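Local coordinates for protein monothiol glutaredoxin-S14, chloroplastic (Arabidopsis thaliana, PDB 3IPZ) that binds a [2Fe-2S] cluster as a bridged homodimer or with a BolA partner, may donate it to other proteins and may regulate CAX cation transporters, at residues Glu82-Gly86 against Cys87-Leu91; Gln41-Asn45 against Leu46-Phe50; Glu59-Arg62 against Gln63-Glu67. One frame throughout, in Å; residues are numbered along the deposited sequence.

Interaction 1: residues Glu82-Gly86 against Cys87-Leu91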
loop_
_atom_site.group_PDB
_atom_site.type_symbol
_atom_site.label_atom_id
_atom_site.label_comp_id
_atom_site.label_asym_id
_atom_site.label_seq_id
_atom_site.Cartn_x
_atom_site.Cartn_y
_atom_site.Cartn_z
ATOM N N GLU A 82 -4.793 -3.644 -6.914
ATOM C CA GLU A 82 -3.595 -3.858 -7.727
ATOM C C GLU A 82 -2.449 -3.095 -7.098
ATOM O O GLU A 82 -2.637 -1.973 -6.634
ATOM C CB GLU A 82 -3.803 -3.362 -9.162
ATOM C CG GLU A 82 -4.931 -4.074 -9.908
ATOM C CD GLU A 82 -4.627 -5.546 -10.173
ATOM O OE1 GLU A 82 -5.569 -6.299 -10.519
ATOM O OE2 GLU A 82 -3.449 -5.949 -10.044
ATOM N N PHE A 83 -1.268 -3.705 -7.067
ATOM C CA PHE A 83 -0.102 -3.053 -6.488
ATOM C C PHE A 83 0.254 -1.817 -7.327
ATOM O O PHE A 83 0.511 -1.917 -8.526
ATOM C CB PHE A 83 1.073 -4.032 -6.445
ATOM C CG PHE A 83 2.367 -3.406 -6.028
ATOM C CD1 PHE A 83 2.489 -2.785 -4.790
ATOM C CD2 PHE A 83 3.465 -3.412 -6.888
ATOM C CE1 PHE A 83 3.697 -2.166 -4.407
ATOM C CE2 PHE A 83 4.669 -2.799 -6.518
ATOM C CZ PHE A 83 4.780 -2.173 -5.270
ATOM N N PHE A 84 0.261 -0.650 -6.692
ATOM C CA PHE A 84 0.581 0.579 -7.403
ATOM C C PHE A 84 2.075 0.877 -7.376
ATOM O O PHE A 84 2.654 1.206 -8.400
ATOM C CB PHE A 84 -0.184 1.762 -6.812
ATOM C CG PHE A 84 -0.052 3.011 -7.618
ATOM C CD1 PHE A 84 -0.755 3.154 -8.818
ATOM C CD2 PHE A 84 0.811 4.025 -7.212
ATOM C CE1 PHE A 84 -0.599 4.280 -9.604
ATOM C CE2 PHE A 84 0.978 5.165 -7.994
ATOM C CZ PHE A 84 0.275 5.295 -9.192
ATOM N N GLY A 85 2.702 0.770 -6.207
ATOM C CA GLY A 85 4.131 1.024 -6.141
ATOM C C GLY A 85 4.646 1.342 -4.756
ATOM O O GLY A 85 3.862 1.433 -3.802
ATOM N N GLY A 86 5.968 1.492 -4.644
ATOM C CA GLY A 86 6.567 1.826 -3.366
ATOM C C GLY A 86 6.622 3.338 -3.229
ATOM O O GLY A 86 5.915 4.055 -3.937
ATOM N N CYS A 87 7.481 3.828 -2.339
ATOM C CA CYS A 87 7.608 5.264 -2.117
ATOM C C CYS A 87 7.918 6.112 -3.364
ATOM O O CYS A 87 7.136 7.009 -3.708
ATOM C CB CYS A 87 8.671 5.539 -1.046
ATOM S SG CYS A 87 8.602 7.241 -0.391
ATOM N N ASP A 88 9.041 5.832 -4.034
ATOM C CA ASP A 88 9.459 6.602 -5.209
ATOM C C ASP A 88 8.399 6.703 -6.294
ATOM O O ASP A 88 8.151 7.776 -6.834
ATOM C CB ASP A 88 10.742 6.031 -5.819
ATOM C CG ASP A 88 11.938 6.172 -4.906
ATOM O OD1 ASP A 88 12.145 7.280 -4.368
ATOM O OD2 ASP A 88 12.678 5.182 -4.734
ATOM N N ILE A 89 7.778 5.583 -6.618
ATOM C CA ILE A 89 6.753 5.577 -7.638
ATOM C C ILE A 89 5.476 6.318 -7.209
ATOM O O ILE A 89 4.830 6.971 -8.032
ATOM C CB ILE A 89 6.453 4.126 -8.066
ATOM C CG1 ILE A 89 7.587 3.656 -8.979
ATOM C CG2 ILE A 89 5.102 4.023 -8.766
ATOM C CD1 ILE A 89 7.640 2.148 -9.216
ATOM N N THR A 90 5.133 6.242 -5.924
ATOM C CA THR A 90 3.944 6.921 -5.411
ATOM C C THR A 90 4.155 8.432 -5.376
ATOM O O THR A 90 3.241 9.207 -5.664
ATOM C CB THR A 90 3.580 6.453 -3.977
ATOM O OG1 THR A 90 3.345 5.041 -3.973
ATOM C CG2 THR A 90 2.320 7.172 -3.491
ATOM N N LEU A 91 5.369 8.846 -5.025
ATOM C CA LEU A 91 5.698 10.262 -4.954
ATOM C C LEU A 91 5.639 10.865 -6.353
ATOM O O LEU A 91 5.078 11.941 -6.558
ATOM C CB LEU A 91 7.103 10.446 -4.381
ATOM C CG LEU A 91 7.398 11.700 -3.550
ATOM C CD1 LEU A 91 8.855 12.074 -3.769
ATOM C CD2 LEU A 91 6.510 12.870 -3.949
#

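Interaction 2: residues Gln41-Asn45 against Leu46-Phe50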
loop_
_atom_site.group_PDB
_atom_site.type_symbol
_atom_site.label_atom_id
_atom_site.label_comp_id
_atom_site.label_asym_id
_atom_site.label_seq_id
_atom_site.Cartn_x
_atom_site.Cartn_y
_atom_site.Cartn_z
ATOM N N GLN A 41 1.157 11.207 4.200
ATOM C CA GLN A 41 0.894 12.627 3.966
ATOM C C GLN A 41 0.337 12.858 2.560
ATOM O O GLN A 41 -0.553 13.689 2.370
ATOM C CB GLN A 41 2.160 13.463 4.185
ATOM C CG GLN A 41 2.701 13.426 5.620
ATOM C CD GLN A 41 1.600 13.527 6.680
ATOM O OE1 GLN A 41 0.803 14.469 6.685
ATOM N NE2 GLN A 41 1.560 12.552 7.589
ATOM N N ILE A 42 0.856 12.123 1.579
ATOM C CA ILE A 42 0.359 12.250 0.212
ATOM C C ILE A 42 -1.133 11.916 0.255
ATOM O O ILE A 42 -1.969 12.687 -0.220
ATOM C CB ILE A 42 1.020 11.231 -0.772
ATOM C CG1 ILE A 42 2.518 11.465 -0.890
ATOM C CG2 ILE A 42 0.395 11.347 -2.138
ATOM C CD1 ILE A 42 2.994 12.871 -1.354
ATOM N N LEU A 43 -1.455 10.757 0.829
ATOM C CA LEU A 43 -2.839 10.296 0.909
ATOM C C LEU A 43 -3.748 11.211 1.716
ATOM O O LEU A 43 -4.926 11.350 1.395
ATOM C CB LEU A 43 -2.904 8.870 1.473
ATOM C CG LEU A 43 -2.256 7.768 0.628
ATOM C CD1 LEU A 43 -2.425 6.446 1.330
ATOM C CD2 LEU A 43 -2.884 7.714 -0.763
ATOM N N LYS A 44 -3.216 11.822 2.767
ATOM C CA LYS A 44 -4.023 12.739 3.565
ATOM C C LYS A 44 -4.276 14.030 2.772
ATOM O O LYS A 44 -5.357 14.612 2.851
ATOM C CB LYS A 44 -3.334 13.058 4.895
ATOM C CG LYS A 44 -3.379 11.919 5.917
ATOM C CD LYS A 44 -2.906 12.379 7.297
ATOM C CE LYS A 44 -3.029 11.265 8.334
ATOM N NZ LYS A 44 -2.687 11.712 9.716
ATOM N N ASN A 45 -3.277 14.456 2.002
ATOM C CA ASN A 45 -3.374 15.653 1.177
ATOM C C ASN A 45 -4.523 15.536 0.166
ATOM O O ASN A 45 -5.294 16.484 -0.037
ATOM C CB ASN A 45 -2.054 15.859 0.424
ATOM C CG ASN A 45 -2.120 17.001 -0.588
ATOM O OD1 ASN A 45 -1.907 18.163 -0.244
ATOM N ND2 ASN A 45 -2.427 16.670 -1.842
ATOM N N LEU A 46 -4.636 14.363 -0.456
ATOM C CA LEU A 46 -5.663 14.109 -1.468
ATOM C C LEU A 46 -7.042 13.803 -0.910
ATOM O O LEU A 46 -8.000 13.657 -1.669
ATOM C CB LEU A 46 -5.236 12.956 -2.382
ATOM C CG LEU A 46 -3.876 13.087 -3.080
ATOM C CD1 LEU A 46 -3.650 11.876 -3.964
ATOM C CD2 LEU A 46 -3.823 14.362 -3.907
ATOM N N ASN A 47 -7.147 13.705 0.410
ATOM C CA ASN A 47 -8.432 13.414 1.045
ATOM C C ASN A 47 -9.029 12.096 0.576
ATOM O O ASN A 47 -10.246 11.947 0.487
ATOM C CB ASN A 47 -9.428 14.554 0.793
ATOM C CG ASN A 47 -9.164 15.759 1.674
ATOM O OD1 ASN A 47 -9.322 15.692 2.895
ATOM N ND2 ASN A 47 -8.746 16.864 1.066
ATOM N N VAL A 48 -8.166 11.137 0.275
ATOM C CA VAL A 48 -8.625 9.827 -0.160
ATOM C C VAL A 48 -8.660 8.931 1.074
ATOM O O VAL A 48 -7.721 8.922 1.871
ATOM C CB VAL A 48 -7.676 9.215 -1.257
ATOM C CG1 VAL A 48 -6.476 10.115 -1.482
ATOM C CG2 VAL A 48 -7.206 7.830 -0.856
ATOM N N PRO A 49 -9.764 8.200 1.271
ATOM C CA PRO A 49 -9.861 7.311 2.432
ATOM C C PRO A 49 -9.028 6.063 2.153
ATOM O O PRO A 49 -8.943 5.615 1.003
ATOM C CB PRO A 49 -11.357 7.007 2.509
ATOM C CG PRO A 49 -11.768 7.001 1.067
ATOM C CD PRO A 49 -11.012 8.192 0.484
ATOM N N PHE A 50 -8.411 5.502 3.186
ATOM C CA PHE A 50 -7.596 4.314 2.985
ATOM C C PHE A 50 -7.387 3.493 4.249
ATOM O O PHE A 50 -7.601 3.973 5.363
ATOM C CB PHE A 50 -6.230 4.707 2.413
ATOM C CG PHE A 50 -5.400 5.550 3.346
ATOM C CD1 PHE A 50 -5.673 6.905 3.514
ATOM C CD2 PHE A 50 -4.357 4.975 4.079
ATOM C CE1 PHE A 50 -4.924 7.680 4.398
ATOM C CE2 PHE A 50 -3.599 5.739 4.969
ATOM C CZ PHE A 50 -3.886 7.096 5.128
HETATM O O HOH W 1 -6.430 17.083 3.895
HETATM O O HOH W 2 -6.020 18.599 1.863
#

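Interaction 3: residues Glu59-Arg62 against Gln63-Glu67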
loop_
_atom_site.group_PDB
_atom_site.type_symbol
_atom_site.label_atom_id
_atom_site.label_comp_id
_atom_site.label_asym_id
_atom_site.label_seq_id
_atom_site.Cartn_x
_atom_site.Cartn_y
_atom_site.Cartn_z
ATOM N N GLU A 59 5.822 -10.795 10.725
ATOM C CA GLU A 59 6.814 -11.136 9.718
ATOM C C GLU A 59 6.331 -11.943 8.532
ATOM O O GLU A 59 6.764 -11.704 7.407
ATOM C CB GLU A 59 8.010 -11.847 10.363
ATOM C CG GLU A 59 9.084 -10.883 10.851
ATOM C CD GLU A 59 9.640 -10.015 9.727
ATOM O OE1 GLU A 59 10.359 -10.555 8.854
ATOM O OE2 GLU A 59 9.346 -8.796 9.714
ATOM N N MET A 60 5.447 -12.906 8.765
ATOM C CA MET A 60 4.957 -13.723 7.663
ATOM C C MET A 60 4.277 -12.835 6.620
ATOM O O MET A 60 4.499 -12.991 5.414
ATOM C CB MET A 60 3.972 -14.779 8.173
ATOM C CG MET A 60 3.605 -15.824 7.126
ATOM S SD MET A 60 2.495 -17.112 7.741
ATOM C CE MET A 60 3.634 -18.049 8.791
ATOM N N LEU A 61 3.459 -11.895 7.087
ATOM C CA LEU A 61 2.755 -11.003 6.176
ATOM C C LEU A 61 3.751 -10.138 5.405
ATOM O O LEU A 61 3.643 -9.995 4.183
ATOM C CB LEU A 61 1.767 -10.128 6.950
ATOM C CG LEU A 61 1.110 -9.010 6.139
ATOM C CD1 LEU A 61 0.284 -9.606 5.018
ATOM C CD2 LEU A 61 0.243 -8.166 7.044
ATOM N N ARG A 62 4.725 -9.590 6.127
ATOM C CA ARG A 62 5.765 -8.739 5.553
ATOM C C ARG A 62 6.510 -9.462 4.448
ATOM O O ARG A 62 6.593 -8.974 3.315
ATOM C CB ARG A 62 6.765 -8.324 6.634
ATOM C CG ARG A 62 7.666 -7.154 6.257
ATOM C CD ARG A 62 8.666 -6.852 7.366
ATOM N NE ARG A 62 9.812 -7.761 7.344
ATOM C CZ ARG A 62 10.872 -7.629 6.543
ATOM N NH1 ARG A 62 10.955 -6.615 5.685
ATOM N NH2 ARG A 62 11.853 -8.521 6.591
ATOM N N GLN A 63 7.058 -10.626 4.783
ATOM C CA GLN A 63 7.803 -11.413 3.814
ATOM C C GLN A 63 6.928 -11.895 2.657
ATOM O O GLN A 63 7.402 -12.018 1.526
ATOM C CB GLN A 63 8.505 -12.581 4.519
ATOM C CG GLN A 63 9.725 -12.124 5.351
ATOM C CD GLN A 63 10.381 -13.253 6.140
ATOM O OE1 GLN A 63 10.769 -14.276 5.574
ATOM N NE2 GLN A 63 10.510 -13.066 7.454
ATOM N N GLY A 64 5.651 -12.148 2.930
ATOM C CA GLY A 64 4.749 -12.579 1.875
ATOM C C GLY A 64 4.451 -11.444 0.898
ATOM O O GLY A 64 4.400 -11.645 -0.319
ATOM N N LEU A 65 4.260 -10.238 1.424
ATOM C CA LEU A 65 3.970 -9.091 0.576
ATOM C C LEU A 65 5.155 -8.733 -0.326
ATOM O O LEU A 65 4.969 -8.344 -1.476
ATOM C CB LEU A 65 3.550 -7.899 1.441
ATOM C CG LEU A 65 2.077 -7.940 1.867
ATOM C CD1 LEU A 65 1.813 -6.972 3.011
ATOM C CD2 LEU A 65 1.212 -7.610 0.677
ATOM N N LYS A 66 6.372 -8.869 0.187
ATOM C CA LYS A 66 7.547 -8.581 -0.620
ATOM C C LYS A 66 7.511 -9.451 -1.879
ATOM O O LYS A 66 7.861 -9.005 -2.968
ATOM C CB LYS A 66 8.833 -8.871 0.166
ATOM C CG LYS A 66 9.160 -7.858 1.248
ATOM C CD LYS A 66 10.383 -8.271 2.078
ATOM C CE LYS A 66 11.649 -8.384 1.213
ATOM N NZ LYS A 66 12.906 -8.573 2.003
ATOM N N GLU A 67 7.075 -10.694 -1.731
ATOM C CA GLU A 67 7.022 -11.598 -2.866
ATOM C C GLU A 67 5.792 -11.348 -3.720
ATOM O O GLU A 67 5.875 -11.351 -4.940
ATOM C CB GLU A 67 7.032 -13.053 -2.401
ATOM C CG GLU A 67 7.253 -14.032 -3.545
ATOM C CD GLU A 67 7.291 -15.479 -3.083
ATOM O OE1 GLU A 67 8.064 -15.777 -2.144
ATOM O OE2 GLU A 67 6.556 -16.314 -3.662
#

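Interaction 1: residues Glu82-Gly86 against Cys87-Leu91
Thr90 grips the carbonyl of Gly86 twice, through backbone and side chain, where strand 82-85 gives way to the helix that starts at Cys87. Its amide N donates to Gly86 O at 3.1 Å, the first bond of the helical pattern, and its hydroxyl OG1 donates to the same Gly86 O at 2.8 Å. The hydroxyl arrives from above the carbonyl plane while the amide lies only 17° out of it, so the two donors approach differently. OG1 sits anti to Thr90's own carbonyl carbon (chi1 -59°), which folds it back to the N-cap carbonyl and also sets it at the edge of the Phe84 ring. With an alanine here the amide bond would remain, but Gly86 O would probably lose its second donor at this buried spot. Beside this polar pair, Ile89 CG2 packs 3.7 Å from Phe84 O and 4.1 Å from Gly85 CA; a side chain on Gly85 would collide with that methyl. Phe84 and Gly85 form a classic beta bulge opposite Leu77. The doubly held Gly86 carbonyl thus helps to hold the N-terminal end of the helix that carries Cys87 and Asp88, which probably bind glutathione, as in related glutaredoxins.

Interaction 2: residues Gln41-Asn45 against Leu46-Phe50
Leu43 meets Phe50 because its CG lies anti to the carbonyl carbon (chi1 -64°) and its chain runs on extended, while Phe50 holds its ring between backbone N and carbonyl carbon (chi1 64°), turned back over the helix end. The turn between them is a Schellman motif closing helix 34-45, with Asn47 taking the positive phi that reverses the chain.

Three backbone bonds make the closure. Leu46 N donates to Ile42 O at 3.2 Å, a last regular helical bond. Asn47 N reaches Lys44 O, also at 3.2 Å, but from well above the carbonyl plane. Val48 N reaches back to Leu43 O in a weak bond. Two waters patch the outer side: one donates to Lys44 O and, weakly, to Asn47 OD1; the other donates to Asn45 O and weakly accepts from Asn47 ND2. The Asn47 amide thereby spans, through water, two carbonyls of the last turn.

On the inner side the apolar residues gather. Leu43 CD2 comes within 4.3 Å of Val48 CG2, and Leu46 CD1 within 4.5 Å of Ile42 CG2. Ile42 and Leu46 continue onto Phe94 and Leu99 of the two C-terminal helices, whereas Val48 and Phe50 rest on Val20 of strand 20-24. The capped turn therefore leads the chain from a helix of the thioredoxin-like glutaredoxin fold into strand 51-54. Arg28 makes a cation-pi contact with the Phe50 ring and donates a hydrogen bond to Phe50 O.

Over one face of that ring stands Leu43 CD1 in a CH-pi contact, 3.7 Å from the ring centroid of Phe50 and 11° off its normal, while Leu43 CB lies 3.7 Å from Phe50 CE1.

Interaction 3: residues Glu59-Arg62 against Gln63-Glu67
Glu59 OE1 is shared by Gln63 and Arg62. Gln63 NE2 donates to it at 2.9 Å, coming to the anti side of the carboxylate and lying 23° out of its plane, while Arg62 NE and NH2 add weak bonds to the same oxygen. The other oxygen, Glu59 OE2, takes Arg62 NE on its syn side at 2.6 Å, completing a salt bridge with the carboxylate at the guanidinium edge. Bends in both chains, at chi2 of Glu59 and chi3 of Arg62 (80°), bring these groups together over a single helical turn. Beneath them the backbone is regular: Gln63 N points almost straight at Glu59 O, 2.9 Å away, and Leu65 N bonds to Leu61 O.

The same four-residue spacing pairs Leu61 with Leu65, side by side, their CD1 atoms 3.6 Å apart; Leu65 also reaches Ile55 and Phe74. Lys66 runs alongside Arg62 in the same direction, with its CD 4.0 Å from Arg62 NH1. Glu59 probably offsets part of the positive charge collected here. Two basic side chains on one helix, with Arg62 touching Phe74, are consistent with the glutathione-binding surface of glutaredoxins, to which Arg62, Lys66 and Phe74 are inferred to belong.

How the interactions relate
From the N terminus the chain reaches interaction 2 first, where the end of helix 34-45 turns toward strand 51-54. Interaction 3 follows within helix 59-69, and interaction 1 comes last, joining strand 82-85 to helix 87-96. They run in series, neither nesting nor crossing, and each closes only a local turn or helical span. Interactions 2 and 3 lie on opposite sides of the chain's centre, about 25 Å between centres. Interaction 1 lies nearer to each, its centre about 14 Å from that of interaction 2 and about 17 Å from that of interaction 3; Phe94, farther along its helix, packs against the turn of interaction 2. Interactions 1 and 3 both contribute residues that probably bind glutathione, with Phe74 in the chain between them.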